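Local coordinates for nucleoid-associated protein HP_0035 (Helicobacter pylori, PDB 3F42) that probably binds DNA as a homodimer and alters its conformation, with a likely part in nucleoid organisation, gene regulation and DNA protection, at residues A[30-35]-A[39-44]; A[51-56]-A[68-73]; A[57-60]-A[64-67]. All coordinates share one frame; numbering follows the deposited sequence.

Contact 1: residues A[30-35]-A[39-44]; sequences IHTSKS and MVSVSF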
loop_
_atom_site.group_PDB
_atom_site.type_symbol
_atom_site.label_atom_id
_atom_site.label_comp_id
_atom_site.label_asym_id
_atom_site.label_seq_id
_atom_site.Cartn_x
_atom_site.Cartn_y
_atom_site.Cartn_z
ATOM N N ILE A 30 -9.139 23.745 -5.518
ATOM C CA ILE A 30 -10.249 24.436 -4.777
ATOM C C ILE A 30 -11.578 24.240 -5.491
ATOM O O ILE A 30 -11.645 24.426 -6.714
ATOM C CB ILE A 30 -9.970 25.956 -4.683
ATOM C CG1 ILE A 30 -8.615 26.187 -4.026
ATOM C CG2 ILE A 30 -11.111 26.718 -3.897
ATOM C CD1 ILE A 30 -8.133 27.695 -4.124
ATOM N N HIS A 31 -12.625 23.873 -4.735
ATOM C CA HIS A 31 -13.991 23.754 -5.271
ATOM C C HIS A 31 -14.866 24.738 -4.507
ATOM O O HIS A 31 -14.907 24.692 -3.296
ATOM C CB HIS A 31 -14.571 22.332 -5.070
ATOM C CG HIS A 31 -15.991 22.192 -5.564
ATOM N ND1 HIS A 31 -17.092 22.359 -4.741
ATOM C CD2 HIS A 31 -16.487 21.925 -6.795
ATOM C CE1 HIS A 31 -18.198 22.211 -5.451
ATOM N NE2 HIS A 31 -17.860 21.949 -6.699
ATOM N N THR A 32 -15.595 25.577 -5.232
ATOM C CA THR A 32 -16.471 26.601 -4.592
ATOM C C THR A 32 -17.935 26.305 -4.890
ATOM O O THR A 32 -18.292 26.040 -6.031
ATOM C CB THR A 32 -16.073 27.990 -5.088
ATOM O OG1 THR A 32 -14.707 28.190 -4.714
ATOM C CG2 THR A 32 -16.944 29.117 -4.460
ATOM N N SER A 33 -18.761 26.352 -3.858
ATOM C CA SER A 33 -20.221 26.181 -3.998
ATOM C C SER A 33 -20.908 27.425 -3.450
ATOM O O SER A 33 -20.510 27.923 -2.398
ATOM C CB SER A 33 -20.682 24.966 -3.197
ATOM O OG SER A 33 -20.204 23.754 -3.803
ATOM N N LYS A 34 -21.956 27.873 -4.142
ATOM C CA LYS A 34 -22.717 29.058 -3.739
ATOM C C LYS A 34 -24.174 28.687 -3.538
ATOM O O LYS A 34 -24.690 27.734 -4.154
ATOM C CB LYS A 34 -22.577 30.152 -4.777
ATOM C CG LYS A 34 -21.118 30.631 -4.869
ATOM C CD LYS A 34 -20.968 31.868 -5.729
ATOM C CE LYS A 34 -19.494 32.081 -6.048
ATOM N NZ LYS A 34 -18.677 32.535 -4.888
ATOM N N SER A 35 -24.830 29.433 -2.669
ATOM C CA SER A 35 -26.286 29.292 -2.511
ATOM C C SER A 35 -26.870 30.632 -2.172
ATOM O O SER A 35 -26.144 31.648 -2.044
ATOM C CB SER A 35 -26.590 28.308 -1.374
ATOM O OG SER A 35 -26.060 28.838 -0.182
HETATM N N MSE A 39 -25.347 34.749 -1.986
HETATM C CA MSE A 39 -25.093 35.358 -0.672
HETATM C C MSE A 39 -24.294 34.464 0.264
HETATM O O MSE A 39 -23.796 34.922 1.288
HETATM C CB MSE A 39 -26.404 35.769 0.005
HETATM C CG MSE A 39 -27.142 36.841 -0.752
HETATM SE SE MSE A 39 -28.674 37.464 0.273
HETATM C CE MSE A 39 -29.800 35.888 0.195
ATOM N N VAL A 40 -24.207 33.175 -0.079
ATOM C CA VAL A 40 -23.342 32.257 0.677
ATOM C C VAL A 40 -22.343 31.660 -0.300
ATOM O O VAL A 40 -22.732 31.233 -1.371
ATOM C CB VAL A 40 -24.155 31.145 1.367
ATOM C CG1 VAL A 40 -23.238 30.023 1.904
ATOM C CG2 VAL A 40 -24.984 31.703 2.521
ATOM N N SER A 41 -21.062 31.618 0.082
ATOM C CA SER A 41 -20.047 30.962 -0.723
ATOM C C SER A 41 -19.226 30.105 0.219
ATOM O O SER A 41 -18.780 30.595 1.282
ATOM C CB SER A 41 -19.147 31.979 -1.395
ATOM O OG SER A 41 -18.306 31.302 -2.323
ATOM N N VAL A 42 -18.998 28.860 -0.179
ATOM C CA VAL A 42 -18.086 27.991 0.586
ATOM C C VAL A 42 -17.028 27.439 -0.346
ATOM O O VAL A 42 -17.310 27.189 -1.508
ATOM C CB VAL A 42 -18.783 26.854 1.339
ATOM C CG1 VAL A 42 -19.790 27.454 2.332
ATOM C CG2 VAL A 42 -19.489 25.896 0.341
ATOM N N SER A 43 -15.811 27.310 0.159
ATOM C CA SER A 43 -14.737 26.703 -0.636
ATOM C C SER A 43 -14.118 25.536 0.124
ATOM O O SER A 43 -13.722 25.663 1.285
ATOM C CB SER A 43 -13.640 27.726 -0.951
ATOM O OG SER A 43 -14.183 28.779 -1.722
ATOM N N PHE A 44 -13.964 24.433 -0.595
ATOM C CA PHE A 44 -13.309 23.250 -0.078
ATOM C C PHE A 44 -12.056 22.978 -0.866
ATOM O O PHE A 44 -12.017 23.227 -2.081
ATOM C CB PHE A 44 -14.211 22.044 -0.283
ATOM C CG PHE A 44 -15.446 22.041 0.599
ATOM C CD1 PHE A 44 -15.382 21.494 1.876
ATOM C CD2 PHE A 44 -16.666 22.565 0.142
ATOM C CE1 PHE A 44 -16.501 21.457 2.707
ATOM C CE2 PHE A 44 -17.812 22.522 0.986
ATOM C CZ PHE A 44 -17.708 21.962 2.266
#
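K34 and S41 meet on the outward face of two antiparallel strands, where they form a non-hydrogen-bonded pair. Along K34, CB rests 3.6 Å from V40 O, CG lies near that carbonyl oxygen and S41 OG, and CE comes within 4.0 Å of S41 OG. A bend at the last torsion (chi4 -71°) turns the ammonium group back, and NZ donates to S41 OG at 2.9 Å. The same hydroxyl has T32 CG2 beside it at 3.3 Å. T32 and S43, the next non-hydrogen-bonded pair, join their hydroxyls in a hydrogen bond, OG1 to OG 3.1 Å, so a row of polar side chains runs along this face.

H31, S33, S35, V40, V42 and F44 occupy the other face, packed against helix 63-93. There V42 CG2 packs on S33 CB at 3.8 Å, and V40 CB touches S35 OG, a hydroxyl that bonds to the Y69 carbonyl. Within the sheet, paired backbone bonds link H31 with F44, S33 with V42 and S35 with V40; V42 N to S33 O is nearly straight (172°). A classic beta bulge, M39 and V40 opposite S35, opens the second strand of this antiparallel beta hairpin of the YbaB/EbfC fold.

Contact 2: residues A[51-56]-A[68-73]; sequences VDLQID and IYLMSA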
loop_
_atom_site.group_PDB
_atom_site.type_symbol
_atom_site.label_atom_id
_atom_site.label_comp_id
_atom_site.label_asym_id
_atom_site.label_seq_id
_atom_site.Cartn_x
_atom_site.Cartn_y
_atom_site.Cartn_z
ATOM N N VAL A 51 -12.108 25.573 3.502
ATOM C CA VAL A 51 -10.974 26.521 3.539
ATOM C C VAL A 51 -11.398 27.978 3.467
ATOM O O VAL A 51 -10.613 28.880 3.841
ATOM C CB VAL A 51 -9.918 26.183 2.447
ATOM C CG1 VAL A 51 -9.349 24.738 2.724
ATOM C CG2 VAL A 51 -10.500 26.235 1.069
ATOM N N ASP A 52 -12.635 28.216 3.025
ATOM C CA ASP A 52 -13.195 29.555 3.094
ATOM C C ASP A 52 -14.699 29.503 3.227
ATOM O O ASP A 52 -15.358 28.557 2.773
ATOM C CB ASP A 52 -12.829 30.438 1.869
ATOM C CG ASP A 52 -12.830 31.965 2.228
ATOM O OD1 ASP A 52 -13.018 32.339 3.402
ATOM O OD2 ASP A 52 -12.609 32.793 1.349
ATOM N N LEU A 53 -15.238 30.543 3.849
ATOM C CA LEU A 53 -16.689 30.579 4.106
ATOM C C LEU A 53 -17.020 32.068 4.166
ATOM O O LEU A 53 -16.378 32.812 4.947
ATOM C CB LEU A 53 -16.980 29.844 5.419
ATOM C CG LEU A 53 -18.431 29.593 5.826
ATOM C CD1 LEU A 53 -18.529 28.324 6.661
ATOM C CD2 LEU A 53 -18.905 30.748 6.655
ATOM N N GLN A 54 -17.920 32.520 3.277
ATOM C CA GLN A 54 -18.311 33.940 3.210
ATOM C C GLN A 54 -19.826 34.072 3.103
ATOM O O GLN A 54 -20.467 33.391 2.286
ATOM C CB GLN A 54 -17.632 34.673 2.051
ATOM C CG GLN A 54 -16.052 34.809 2.175
ATOM C CD GLN A 54 -15.563 35.599 3.421
ATOM O OE1 GLN A 54 -16.164 36.602 3.809
ATOM N NE2 GLN A 54 -14.457 35.141 4.036
ATOM N N ILE A 55 -20.367 34.939 3.960
ATOM C CA ILE A 55 -21.813 35.105 4.126
ATOM C C ILE A 55 -22.095 36.607 3.940
ATOM O O ILE A 55 -21.436 37.431 4.584
ATOM C CB ILE A 55 -22.246 34.673 5.550
ATOM C CG1 ILE A 55 -21.896 33.206 5.800
ATOM C CG2 ILE A 55 -23.767 34.947 5.781
ATOM C CD1 ILE A 55 -21.945 32.787 7.264
ATOM N N ASP A 56 -23.058 36.957 3.081
ATOM C CA ASP A 56 -23.423 38.374 2.878
ATOM C C ASP A 56 -23.981 38.948 4.162
ATOM O O ASP A 56 -24.730 38.275 4.858
ATOM C CB ASP A 56 -24.439 38.519 1.758
ATOM C CG ASP A 56 -24.617 39.963 1.324
ATOM O OD1 ASP A 56 -23.894 40.392 0.416
ATOM O OD2 ASP A 56 -25.433 40.683 1.925
ATOM N N ILE A 68 -30.193 27.702 6.284
ATOM C CA ILE A 68 -30.645 26.902 5.155
ATOM C C ILE A 68 -29.661 27.022 3.998
ATOM O O ILE A 68 -29.245 25.999 3.416
ATOM C CB ILE A 68 -32.078 27.286 4.714
ATOM C CG1 ILE A 68 -33.070 26.895 5.831
ATOM C CG2 ILE A 68 -32.417 26.631 3.323
ATOM C CD1 ILE A 68 -34.508 27.334 5.591
ATOM N N TYR A 69 -29.282 28.268 3.664
ATOM C CA TYR A 69 -28.333 28.486 2.577
ATOM C C TYR A 69 -26.930 27.954 2.901
ATOM O O TYR A 69 -26.280 27.420 2.026
ATOM C CB TYR A 69 -28.246 29.965 2.188
ATOM C CG TYR A 69 -29.544 30.496 1.642
ATOM C CD1 TYR A 69 -30.328 29.712 0.770
ATOM C CD2 TYR A 69 -30.001 31.775 1.987
ATOM C CE1 TYR A 69 -31.532 30.196 0.247
ATOM C CE2 TYR A 69 -31.197 32.262 1.480
ATOM C CZ TYR A 69 -31.955 31.468 0.606
ATOM O OH TYR A 69 -33.155 31.935 0.086
ATOM N N LEU A 70 -26.496 28.062 4.145
ATOM C CA LEU A 70 -25.233 27.411 4.544
ATOM C C LEU A 70 -25.305 25.915 4.333
ATOM O O LEU A 70 -24.411 25.317 3.710
ATOM C CB LEU A 70 -24.880 27.702 6.000
ATOM C CG LEU A 70 -24.268 29.093 6.189
ATOM C CD1 LEU A 70 -24.380 29.497 7.672
ATOM C CD2 LEU A 70 -22.770 29.121 5.731
HETATM N N MSE A 71 -26.345 25.285 4.846
HETATM C CA MSE A 71 -26.456 23.831 4.686
HETATM C C MSE A 71 -26.531 23.380 3.217
HETATM O O MSE A 71 -25.917 22.361 2.866
HETATM C CB MSE A 71 -27.673 23.321 5.435
HETATM C CG MSE A 71 -27.433 23.338 6.916
HETATM SE SE MSE A 71 -28.887 22.460 7.866
HETATM C CE MSE A 71 -28.643 20.686 7.195
ATOM N N SER A 72 -27.256 24.141 2.378
ATOM C CA SER A 72 -27.355 23.845 0.968
ATOM C C SER A 72 -25.961 23.899 0.293
ATOM O O SER A 72 -25.556 22.941 -0.374
ATOM C CB SER A 72 -28.272 24.891 0.287
ATOM O OG SER A 72 -28.363 24.598 -1.080
ATOM N N ALA A 73 -25.245 24.999 0.512
ATOM C CA ALA A 73 -23.925 25.184 -0.149
ATOM C C ALA A 73 -22.933 24.163 0.375
ATOM O O ALA A 73 -22.153 23.580 -0.410
ATOM C CB ALA A 73 -23.382 26.586 0.068
#
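Strand 51-55 and helix residues 68-73 keep their backbones well apart, the nearest CA atoms being those of I55 and L70 at 8.4 Å, and no hydrogen bond passes between them. Side chains alone bridge the gap. L70 points from the helix toward the strand, and its two methyls do the touching: I55 CD1 sits 4.1 Å from both L70 CD1 and L70 CD2. The I55 chain is extended beyond CG1 (chi2 165°), which carries CD1 out to the helix, and the two side chains cross at about a right angle. L53, two residues earlier on the same face of the strand, adds its CD2 at 4.3 Å from L70 CD2.

Q54 turns away from the helix. Its NE2 donates to D52 OD1 at 3.2 Å; OD1 lies in the plane of the Q54 amide, but NE2 meets it on the syn side from 28° out of the carboxylate plane. The second subunit closes over this region: its M66 packs on I55, its Q67 on L53 and Q54, and its K63 NZ bonds to I55 O. Here the three-stranded antiparallel sheet packs against the long helix 63-93 of this YbaB/EbfC family protein, beside the dimer interface.

Contact 3: residues A[57-60]-A[64-67]; sequences DSLL and EAMQ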
loop_
_atom_site.group_PDB
_atom_site.type_symbol
_atom_site.label_atom_id
_atom_site.label_comp_id
_atom_site.label_asym_id
_atom_site.label_seq_id
_atom_site.Cartn_x
_atom_site.Cartn_y
_atom_site.Cartn_z
ATOM N N ASP A 57 -23.593 40.187 4.498
ATOM C CA ASP A 57 -24.103 40.817 5.714
ATOM C C ASP A 57 -25.636 40.806 5.779
ATOM O O ASP A 57 -26.198 40.813 6.874
ATOM C CB ASP A 57 -23.616 42.269 5.856
ATOM C CG ASP A 57 -22.178 42.385 6.305
ATOM O OD1 ASP A 57 -21.563 41.410 6.802
ATOM O OD2 ASP A 57 -21.651 43.513 6.180
ATOM N N SER A 58 -26.316 40.787 4.629
ATOM C CA SER A 58 -27.797 40.825 4.621
ATOM C C SER A 58 -28.410 39.632 5.327
ATOM O O SER A 58 -29.466 39.741 5.958
ATOM C CB SER A 58 -28.359 40.948 3.207
ATOM O OG SER A 58 -27.873 39.909 2.384
ATOM N N LEU A 59 -27.719 38.494 5.262
ATOM C CA LEU A 59 -28.204 37.275 5.893
ATOM C C LEU A 59 -28.138 37.319 7.407
ATOM O O LEU A 59 -28.791 36.516 8.078
ATOM C CB LEU A 59 -27.481 36.028 5.327
ATOM C CG LEU A 59 -27.931 35.594 3.919
ATOM C CD1 LEU A 59 -27.019 34.487 3.315
ATOM C CD2 LEU A 59 -29.379 35.121 3.907
ATOM N N LEU A 60 -27.360 38.236 7.964
ATOM C CA LEU A 60 -27.306 38.374 9.439
ATOM C C LEU A 60 -28.673 38.793 10.005
ATOM O O LEU A 60 -28.964 38.545 11.174
ATOM C CB LEU A 60 -26.222 39.357 9.858
ATOM C CG LEU A 60 -24.767 39.047 9.498
ATOM C CD1 LEU A 60 -23.918 40.235 9.900
ATOM C CD2 LEU A 60 -24.243 37.739 10.136
ATOM N N GLU A 64 -32.596 32.135 10.000
ATOM C CA GLU A 64 -33.241 30.939 9.450
ATOM C C GLU A 64 -32.804 30.693 8.011
ATOM O O GLU A 64 -32.388 29.563 7.637
ATOM C CB GLU A 64 -34.774 31.063 9.482
ATOM C CG GLU A 64 -35.430 29.782 8.939
ATOM C CD GLU A 64 -36.932 29.749 9.071
ATOM O OE1 GLU A 64 -37.553 30.828 9.181
ATOM O OE2 GLU A 64 -37.474 28.614 9.045
ATOM N N ALA A 65 -32.856 31.755 7.206
ATOM C CA ALA A 65 -32.456 31.659 5.791
ATOM C C ALA A 65 -30.957 31.380 5.725
ATOM O O ALA A 65 -30.485 30.578 4.909
ATOM C CB ALA A 65 -32.752 32.960 5.046
HETATM N N MSE A 66 -30.213 32.082 6.551
HETATM C CA MSE A 66 -28.744 31.893 6.556
HETATM C C MSE A 66 -28.347 30.442 6.774
HETATM O O MSE A 66 -27.504 29.893 6.059
HETATM C CB MSE A 66 -28.091 32.750 7.630
HETATM C CG MSE A 66 -26.609 32.727 7.438
HETATM SE SE MSE A 66 -25.778 33.478 9.044
HETATM C CE MSE A 66 -26.367 32.256 10.413
ATOM N N GLN A 67 -28.968 29.817 7.761
ATOM C CA GLN A 67 -28.693 28.397 8.055
ATOM C C GLN A 67 -29.048 27.458 6.912
ATOM O O GLN A 67 -28.304 26.515 6.607
ATOM C CB GLN A 67 -29.399 28.004 9.337
ATOM C CG GLN A 67 -28.736 28.691 10.552
ATOM C CD GLN A 67 -29.404 28.404 11.891
ATOM O OE1 GLN A 67 -28.809 28.637 12.931
ATOM N NE2 GLN A 67 -30.646 27.923 11.872
#
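L59 packs against A65 and M66 where the link after strand 50-55 turns back into helix 63-93, a strand-to-helix connection at one end of the YbaB/EbfC fold. Residues 57-60 have helical backbone angles without the regular bonding of a helix; L60 N to D57 O, 3.0 Å, is a backbone bond within this turn.

The contact between the two segments is apolar. L59 points toward the helix and divides its atoms between two neighbours. Its CB lies 4.0 Å from M66 CG, so the selenomethionine is touched at the root of its chain, while L59 CD2 reaches back one residue toward the start of the helix, lying 4.1 Å from M66 N and 4.2 Å from A65 CB. In M66, CG stands anti to the backbone N (chi1 -170°), which lays the first part of the chain alongside L59; the bend at chi3 (61°) belongs to the end, which leads away. No hydrogen bond joins the two segments: L59 CB meets M66 CG, and L59 CD2 meets A65 CB, by van der Waals contact alone, with the main-chain oxygen of L59 also close to M66.

Polar bonds are made by neighbouring residues. S58 OG bonds to the carboxylate of D56 just before the turn, and A65 N is bonded to D62 OD1 near the start of the helix. Across the dimer interface, D57 OD1 makes a salt bridge with K63 of the second subunit, and Q67 OE1 accepts a hydrogen bond from I55 N of that subunit. On the L59 side, the nearest backbone approach is made by the carbonyl: L59 O lies 3.9 Å from M66 CB.

In the fold
Contact 1 is the most polar and most open of the three: a ladder of backbone bonds with hydroxyls and a lysine on one face, with its other face packed against the helix. Contacts 2 and 3 are buried and join their segments by aliphatic side chains without a hydrogen bond. Both use helix 63-93 and both touch the second subunit, which does not reach contact 1. Contact 3 is nested inside the chain loop that contact 2 closes. Strands 40-45 and 50-55 are neighbours in one sheet, tying contact 1 to contact 2, while V40 CG2 meets L59 CD1 at 3.5 Å, bringing contact 1 against contact 3.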